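Local coordinates for chemotaxis transducer (Pseudomonas aeruginosa, PDB 6GCV), which probably senses nitrate by binding it directly to its PilJ-type ligand-binding domain and so steers chemotaxis of the bacterium, at residues A56-S61 / Q91-Y96; A62-L65 / E71-V74. All blocks are in the same frame, centred on the assembly; numbering follows the deposited sequence. Where two conformers were deposited one is given.

In the fold
From the N terminus the chain runs along helix 18-42, turns, and comes back along helix 48-67, which supplies one side of both contacts. Its 56-61 turns are taken up by contact 1, and its next residues, 62-65, by contact 2. Contact 2 closes a short loop: after five intervening residues, 71-74 in the connection to helix 80-103 fold back against the helix end. Contact 1 closes a larger loop, of 29 residues, when 91-96 on helix 80-103 meets 56-61, so the smaller loop lies wholly within it. Their centres are about 14 Å apart, yet Arg72 of contact 2 reaches Ser61 of contact 1. Helix 112-137 completes the four-helix domain.

Contact 1 of 2, residues A56-S61 / Q91-Y96; sequences AQYERS and QIWGRY
Tyr58 and Trp93 stack between helices 48-67 and 80-103 in the interior of a four-helix bundle, the fold of this PilJ-type sensor domain. The aromatic contact is face to face: the tyrosine ring and the six-membered ring of the indole have centroids 4.1 Å apart, with planes inclined at 29°. Tyr58 CE1 sits over the centre of the indole, 3.5 Å from Trp93 CD2, whereas Trp93 CE3 lies toward the rim of the phenol. Both side chains leave their helices with CG anti to the backbone N (chi1 174° for Tyr58, 164° for Trp93) and run antiparallel past one another. Large flat residues suit this place because they span the gap between segments whose nearest CA atoms, those of Glu59 and Trp93, are 9.6 Å apart. Met34 of helix 18-42 touches both side chains.

The polar part lies at the indole edge. Glu59 keeps an extended chain beyond CG, which carries its carboxylate from the flank of the helix to the pyrrole N-H. Arg97 NH1 forms a salt bridge with Glu59 OE2. The carboxylate stands nearly upright to the indole, and to that same oxygen, Glu59 OE2, Trp93 NE1 gives a weak, bent hydrogen bond of 3.3 Å.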
ATOM      1  N   ALA A  56      11.524   6.820   5.060  1.00 14.85           N
ATOM      2  CA  ALA A  56      12.771   6.773   4.297  1.00 15.55           C
ATOM      3  C   ALA A  56      12.635   5.930   3.048  1.00 14.98           C
ATOM      4  O   ALA A  56      13.136   6.302   1.984  1.00 15.62           O
ATOM      5  CB  ALA A  56      13.926   6.276   5.151  1.00 16.26           C
ATOM      6  N   GLN A  57      11.912   4.810   3.138  1.00 14.81           N
ATOM      7  CA  GLN A  57      11.687   3.989   1.923  1.00 15.53           C
ATOM      8  C   GLN A  57      10.918   4.797   0.869  1.00 15.21           C
ATOM      9  O   GLN A  57      11.239   4.749  -0.338  1.00 15.70           O
ATOM     10  CB  GLN A  57      10.946   2.711   2.265  1.00 16.48           C
ATOM     11  CG  GLN A  57      11.701   1.682   3.046  1.00 20.41           C
ATOM     12  CD  GLN A  57      12.733   0.913   2.259  1.00 22.91           C
ATOM     13  OE1 GLN A  57      12.998   1.134   1.069  1.00 24.87           O
ATOM     14  NE2 GLN A  57      13.357  -0.014   2.955  1.00 29.14           N
ATOM     15  N   TYR A  58       9.877   5.496   1.303  1.00 14.36           N
ATOM     16  CA  TYR A  58       9.094   6.313   0.389  1.00 14.17           C
ATOM     17  C   TYR A  58       9.975   7.374  -0.278  1.00 14.62           C
ATOM     18  O   TYR A  58       9.929   7.591  -1.494  1.00 15.50           O
ATOM     19  CB  TYR A  58       7.898   6.962   1.107  1.00 14.44           C
ATOM     20  CG  TYR A  58       7.133   7.924   0.228  1.00 14.63           C
ATOM     21  CD1 TYR A  58       7.572   9.191  -0.006  1.00 15.85           C
ATOM     22  CD2 TYR A  58       6.017   7.509  -0.466  1.00 15.04           C
ATOM     23  CE1 TYR A  58       6.963  10.013  -0.926  1.00 16.66           C
ATOM     24  CE2 TYR A  58       5.345   8.358  -1.339  1.00 16.25           C
ATOM     25  CZ  TYR A  58       5.845   9.614  -1.571  1.00 17.15           C
ATOM     26  OH  TYR A  58       5.220  10.446  -2.486  1.00 19.14           O
ATOM     27  N   GLU A  59      10.795   8.047   0.530  1.00 14.24           N
ATOM     28  CA  GLU A  59      11.597   9.154  -0.012  1.00 15.45           C
ATOM     29  C   GLU A  59      12.683   8.632  -0.897  1.00 15.79           C
ATOM     30  O   GLU A  59      13.047   9.294  -1.878  1.00 16.82           O
ATOM     31  CB  GLU A  59      12.139  10.008   1.107  1.00 16.47           C
ATOM     32  CG  GLU A  59      11.053  10.809   1.810  1.00 18.69           C
ATOM     33  CD  GLU A  59      11.516  11.968   2.626  1.00 25.16           C
ATOM     34  OE1 GLU A  59      12.742  12.233   2.705  1.00 30.76           O
ATOM     35  OE2 GLU A  59      10.651  12.707   3.103  1.00 31.33           O
ATOM     36  N   ARG A  60      13.234   7.457  -0.607  1.00 15.57           N
ATOM     37  CA  ARG A  60      14.268   6.873  -1.439  1.00 16.65           C
ATOM     38  C   ARG A  60      13.672   6.561  -2.808  1.00 16.32           C
ATOM     39  O   ARG A  60      14.241   6.878  -3.858  1.00 17.51           O
ATOM     40  CB  ARG A  60      14.786   5.594  -0.757  1.00 19.11           C
ATOM     41  CG  ARG A  60      15.886   4.870  -1.471  1.00 20.56           C
ATOM     42  CD  ARG A  60      16.503   3.827  -0.571  1.00 24.46           C
ATOM     43  NE  ARG A  60      15.658   2.671  -0.314  1.00 25.91           N
ATOM     44  CZ  ARG A  60      15.695   1.531  -1.033  1.00 26.65           C
ATOM     45  NH1 ARG A  60      16.443   1.417  -2.094  1.00 27.25           N
ATOM     46  NH2 ARG A  60      14.961   0.482  -0.706  1.00 26.52           N
ATOM     47  N   SER A  61      12.484   5.943  -2.792  1.00 15.70           N
ATOM     48  CA  SER A  61      11.815   5.629  -4.033  1.00 16.20           C
ATOM     49  C   SER A  61      11.439   6.875  -4.810  1.00 16.45           C
ATOM     50  O   SER A  61      11.576   6.882  -6.026  1.00 17.72           O
ATOM     51  CB  SER A  61      10.583   4.777  -3.766  1.00 15.88           C
ATOM     52  OG  SER A  61      10.992   3.495  -3.374  1.00 17.49           O
ATOM     53  N   GLN A  91       4.278  17.831  -3.773  1.00 22.61           N
ATOM     54  CA  GLN A  91       3.722  18.925  -2.967  0.61 23.95           C
ATOM     55  C   GLN A  91       2.769  18.382  -1.907  1.00 22.59           C
ATOM     56  O   GLN A  91       2.796  18.840  -0.757  1.00 22.65           O
ATOM     57  CB  GLN A  91       3.087  19.985  -3.861  0.61 27.60           C
ATOM     58  CG  GLN A  91       4.163  20.744  -4.701  0.61 31.38           C
ATOM     59  CD  GLN A  91       5.339  21.372  -3.881  0.61 37.14           C
ATOM     60  OE1 GLN A  91       5.114  22.288  -3.081  0.61 46.53           O
ATOM     61  NE2 GLN A  91       6.600  20.901  -4.107  0.61 36.69           N
ATOM     62  N   ILE A  92       1.948  17.398  -2.268  1.00 19.85           N
ATOM     63  CA  ILE A  92       1.026  16.780  -1.308  1.00 19.27           C
ATOM     64  C   ILE A  92       1.833  16.037  -0.250  1.00 18.90           C
ATOM     65  O   ILE A  92       1.584  16.146   0.958  1.00 18.61           O
ATOM     66  CB  ILE A  92       0.053  15.813  -2.007  1.00 21.34           C
ATOM     67  CG1 ILE A  92      -0.841  16.599  -2.978  1.00 23.38           C
ATOM     68  CG2 ILE A  92      -0.789  15.003  -1.018  1.00 21.76           C
ATOM     69  CD1 ILE A  92      -1.497  15.701  -3.992  1.00 24.57           C
ATOM     70  N   TRP A  93       2.853  15.307  -0.688  1.00 18.29           N
ATOM     71  CA  TRP A  93       3.716  14.568   0.220  1.00 18.13           C
ATOM     72  C   TRP A  93       4.328  15.465   1.294  1.00 18.29           C
ATOM     73  O   TRP A  93       4.343  15.111   2.469  1.00 17.76           O
ATOM     74  CB  TRP A  93       4.809  13.825  -0.578  1.00 18.88           C
ATOM     75  CG  TRP A  93       5.940  13.358   0.279  1.00 18.56           C
ATOM     76  CD1 TRP A  93       7.204  13.791   0.258  1.00 21.50           C
ATOM     77  CD2 TRP A  93       5.863  12.411   1.322  1.00 16.80           C
ATOM     78  NE1 TRP A  93       7.945  13.153   1.221  1.00 21.39           N
ATOM     79  CE2 TRP A  93       7.122  12.298   1.894  1.00 17.53           C
ATOM     80  CE3 TRP A  93       4.841  11.596   1.809  1.00 19.03           C
ATOM     81  CZ2 TRP A  93       7.379  11.439   2.937  1.00 16.92           C
ATOM     82  CZ3 TRP A  93       5.119  10.758   2.847  1.00 21.04           C
ATOM     83  CH2 TRP A  93       6.370  10.692   3.402  1.00 19.37           C
ATOM     84  N   GLY A  94       4.841  16.633   0.922  1.00 19.70           N
ATOM     85  CA  GLY A  94       5.423  17.506   1.944  1.00 20.36           C
ATOM     86  C   GLY A  94       4.463  17.838   3.061  1.00 20.11           C
ATOM     87  O   GLY A  94       4.823  17.835   4.242  1.00 21.47           O
ATOM     88  N   ARG A  95       3.226  18.123   2.710  1.00 19.65           N
ATOM     89  CA  ARG A  95       2.218  18.444   3.713  0.60 20.51           C
ATOM     90  C   ARG A  95       1.830  17.216   4.521  1.00 19.19           C
ATOM     91  O   ARG A  95       1.657  17.287   5.730  1.00 19.34           O
ATOM     92  CB  ARG A  95       1.000  19.085   3.045  0.60 21.02           C
ATOM     93  CG  ARG A  95       1.300  20.474   2.471  0.60 24.96           C
ATOM     94  CD  ARG A  95       0.102  21.109   1.792  0.60 29.26           C
ATOM     95  NE  ARG A  95      -0.131  20.629   0.427  0.60 32.59           N
ATOM     96  CZ  ARG A  95       0.414  21.150  -0.678  0.60 37.00           C
ATOM     97  NH1 ARG A  95       1.275  22.156  -0.599  0.60 39.14           N
ATOM     98  NH2 ARG A  95       0.118  20.645  -1.872  0.60 39.19           N
ATOM     99  N   TYR A  96       1.698  16.081   3.863  1.00 17.40           N
ATOM    100  CA  TYR A  96       1.350  14.827   4.553  1.00 17.38           C
ATOM    101  C   TYR A  96       2.429  14.424   5.529  1.00 17.35           C
ATOM    102  O   TYR A  96       2.136  13.987   6.658  1.00 17.87           O
ATOM    103  CB  TYR A  96       1.145  13.735   3.503  1.00 16.21           C
ATOM    104  CG  TYR A  96       0.694  12.386   4.013  1.00 16.01           C
ATOM    105  CD1 TYR A  96      -0.530  12.226   4.668  1.00 16.40           C
ATOM    106  CD2 TYR A  96       1.459  11.278   3.816  1.00 16.46           C
ATOM    107  CE1 TYR A  96      -0.949  10.959   5.084  1.00 15.46           C
ATOM    108  CE2 TYR A  96       1.047  10.012   4.199  1.00 15.22           C
ATOM    109  CZ  TYR A  96      -0.170   9.847   4.803  1.00 15.44           C
ATOM    110  OH  TYR A  96      -0.653   8.583   5.119  1.00 15.82           O
TER

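Contact 2 of 2, residues A62-L65 / E71-V74; sequences AADL and ERNV. With ACT (acetate ion), chain F.
Asp64 and Arg72 form a salt bridge between the C-terminal part of helix 48-67 and the loop that follows it. Arg72 NH1 donates to Asp64 OD2 over 2.9 Å with an N-H...O angle of 154°. The oxygen receives it on the anti lone pair, the one turned away from OD1, and lies close to the guanidinium plane, although the carboxylate itself is rotated 71° from that plane. A single bond at the edge results, in place of a two-pronged pairing.

The arginine conformation explains its reach. Fully extended from CG to NE, the chain brings the guanidinium level with the carboxylate, and NH1, on the CD side of the NE-CZ bond, is the nitrogen that meets OD2; the two side chains cross at about a right angle. NH1 also makes a hydrogen bond with Ser61 OG, one turn earlier on the helix, while Arg72 NE donates to OXT of an acetate, 2.8 Å away and in the guanidinium plane. That ion probably comes from the crystallisation liquor. An arginine suits this place because its separate N-H groups can serve several acceptors at once.

The other oxygen of Asp64, OD1, accepts from Asn69 ND2, leaving each oxygen with its own donor. Next to the salt bridge Val74, compact and branched at CB, directs CG1 at the helix: Val74 CG1 lies 3.6 Å from Asp64 O and 4.0 Å from Leu65 CD2, and Val23 of helix 18-42 touches the same valine. Asn73 and Val74 together lie opposite the single residue Asn69, a G1 beta bulge, and Asn73 has the positive phi (64°) usual at the first position of that motif.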
ATOM      1  N   ALA A  62      10.988   7.929  -4.124  1.00 16.34           N
ATOM      2  CA  ALA A  62      10.612   9.158  -4.813  1.00 17.10           C
ATOM      3  C   ALA A  62      11.819   9.741  -5.564  1.00 17.69           C
ATOM      4  O   ALA A  62      11.693  10.147  -6.713  1.00 19.18           O
ATOM      5  CB  ALA A  62      10.010  10.168  -3.860  1.00 17.11           C
ATOM      6  N   ALA A  63      12.978   9.726  -4.899  1.00 17.54           N
ATOM      7  CA  ALA A  63      14.183  10.249  -5.531  1.00 18.05           C
ATOM      8  C   ALA A  63      14.615   9.355  -6.690  1.00 19.21           C
ATOM      9  O   ALA A  63      15.044   9.855  -7.743  1.00 19.68           O
ATOM     10  CB  ALA A  63      15.297  10.389  -4.505  1.00 18.81           C
ATOM     11  N   ASP A  64      14.493   8.039  -6.540  1.00 18.31           N
ATOM     12  CA  ASP A  64      14.809   7.127  -7.616  1.00 19.48           C
ATOM     13  C   ASP A  64      13.922   7.341  -8.835  1.00 19.31           C
ATOM     14  O   ASP A  64      14.390   7.229  -9.976  1.00 20.41           O
ATOM     15  CB  ASP A  64      14.715   5.680  -7.132  1.00 20.10           C
ATOM     16  CG  ASP A  64      15.813   5.296  -6.135  1.00 20.46           C
ATOM     17  OD1 ASP A  64      16.869   5.965  -6.109  1.00 21.16           O
ATOM     18  OD2 ASP A  64      15.626   4.269  -5.425  1.00 22.26           O
ATOM     19  N   LEU A  65      12.626   7.573  -8.617  1.00 19.42           N
ATOM     20  CA  LEU A  65      11.704   7.819  -9.726  1.00 19.86           C
ATOM     21  C   LEU A  65      11.998   9.161 -10.402  1.00 19.92           C
ATOM     22  O   LEU A  65      11.817   9.297 -11.620  1.00 22.18           O
ATOM     23  CB  LEU A  65      10.259   7.771  -9.227  1.00 20.14           C
ATOM     24  CG  LEU A  65       9.754   6.383  -8.787  1.00 19.43           C
ATOM     25  CD1 LEU A  65       8.482   6.497  -7.983  1.00 20.79           C
ATOM     26  CD2 LEU A  65       9.536   5.506  -9.993  1.00 21.52           C
ATOM     27  N   GLU A  71      21.426   1.089 -10.410  0.53 30.27           N
ATOM     28  CA  GLU A  71      21.704  -0.041  -9.528  0.53 32.09           C
ATOM     29  C   GLU A  71      20.414  -0.744  -9.124  0.53 30.77           C
ATOM     30  O   GLU A  71      20.365  -1.970  -9.058  0.53 32.41           O
ATOM     31  CB  GLU A  71      22.463   0.430  -8.266  0.53 35.84           C
ATOM     32  CG  GLU A  71      22.856  -0.686  -7.297  0.53 39.62           C
ATOM     33  CD  GLU A  71      21.774  -1.046  -6.279  0.53 44.44           C
ATOM     34  OE1 GLU A  71      20.860  -0.229  -6.034  0.53 48.83           O
ATOM     35  OE2 GLU A  71      21.844  -2.158  -5.712  0.53 46.09           O
ATOM     36  N   ARG A  72      19.370   0.045  -8.863  1.00 26.03           N
ATOM     37  CA  ARG A  72      18.083  -0.483  -8.441  1.00 25.31           C
ATOM     38  C   ARG A  72      17.169  -0.861  -9.613  1.00 24.45           C
ATOM     39  O   ARG A  72      16.097  -1.428  -9.419  1.00 25.46           O
ATOM     40  CB  ARG A  72      17.382   0.545  -7.565  1.00 23.69           C
ATOM     41  CG  ARG A  72      16.271  -0.024  -6.721  1.00 23.45           C
ATOM     42  CD  ARG A  72      15.595   1.058  -5.889  1.00 22.10           C
ATOM     43  NE  ARG A  72      14.610   0.464  -5.000  1.00 22.15           N
ATOM     44  CZ  ARG A  72      13.707   1.145  -4.296  1.00 21.15           C
ATOM     45  NH1 ARG A  72      13.619   2.458  -4.405  1.00 21.11           N
ATOM     46  NH2 ARG A  72      12.837   0.505  -3.542  1.00 21.95           N
ATOM     47  N   ASN A  73      17.600  -0.549 -10.828  1.00 24.70           N
ATOM     48  CA  ASN A  73      16.825  -0.827 -12.034  1.00 26.15           C
ATOM     49  C   ASN A  73      15.515  -0.046 -12.055  1.00 23.47           C
ATOM     50  O   ASN A  73      14.447  -0.606 -12.405  1.00 24.41           O
ATOM     51  CB  ASN A  73      16.595  -2.328 -12.225  1.00 28.13           C
ATOM     52  CG  ASN A  73      16.200  -2.695 -13.629  1.00 32.86           C
ATOM     53  OD1 ASN A  73      15.602  -3.751 -13.845  1.00 41.27           O
ATOM     54  ND2 ASN A  73      16.493  -1.824 -14.594  1.00 33.24           N
ATOM     55  N   VAL A  74      15.594   1.211 -11.644  1.00 21.58           N
ATOM     56  CA  VAL A  74      14.473   2.129 -11.739  1.00 20.93           C
ATOM     57  C   VAL A  74      14.790   3.139 -12.820  1.00 21.04           C
ATOM     58  O   VAL A  74      15.780   3.872 -12.734  1.00 24.81           O
ATOM     59  CB  VAL A  74      14.188   2.847 -10.401  1.00 21.44           C
ATOM     60  CG1 VAL A  74      13.119   3.913 -10.551  1.00 21.76           C
ATOM     61  CG2 VAL A  74      13.774   1.846  -9.327  1.00 21.77           C
TER
HETATM   62  C   ACT F 202      15.297  -2.378  -3.296  1.00 49.04           C
HETATM   63  O   ACT F 202      14.655  -2.888  -2.349  1.00 59.14           O
HETATM   64  OXT ACT F 202      14.826  -2.309  -4.459  1.00 44.39           O
HETATM   65  CH3 ACT F 202      16.664  -1.808  -3.020  1.00 47.75           C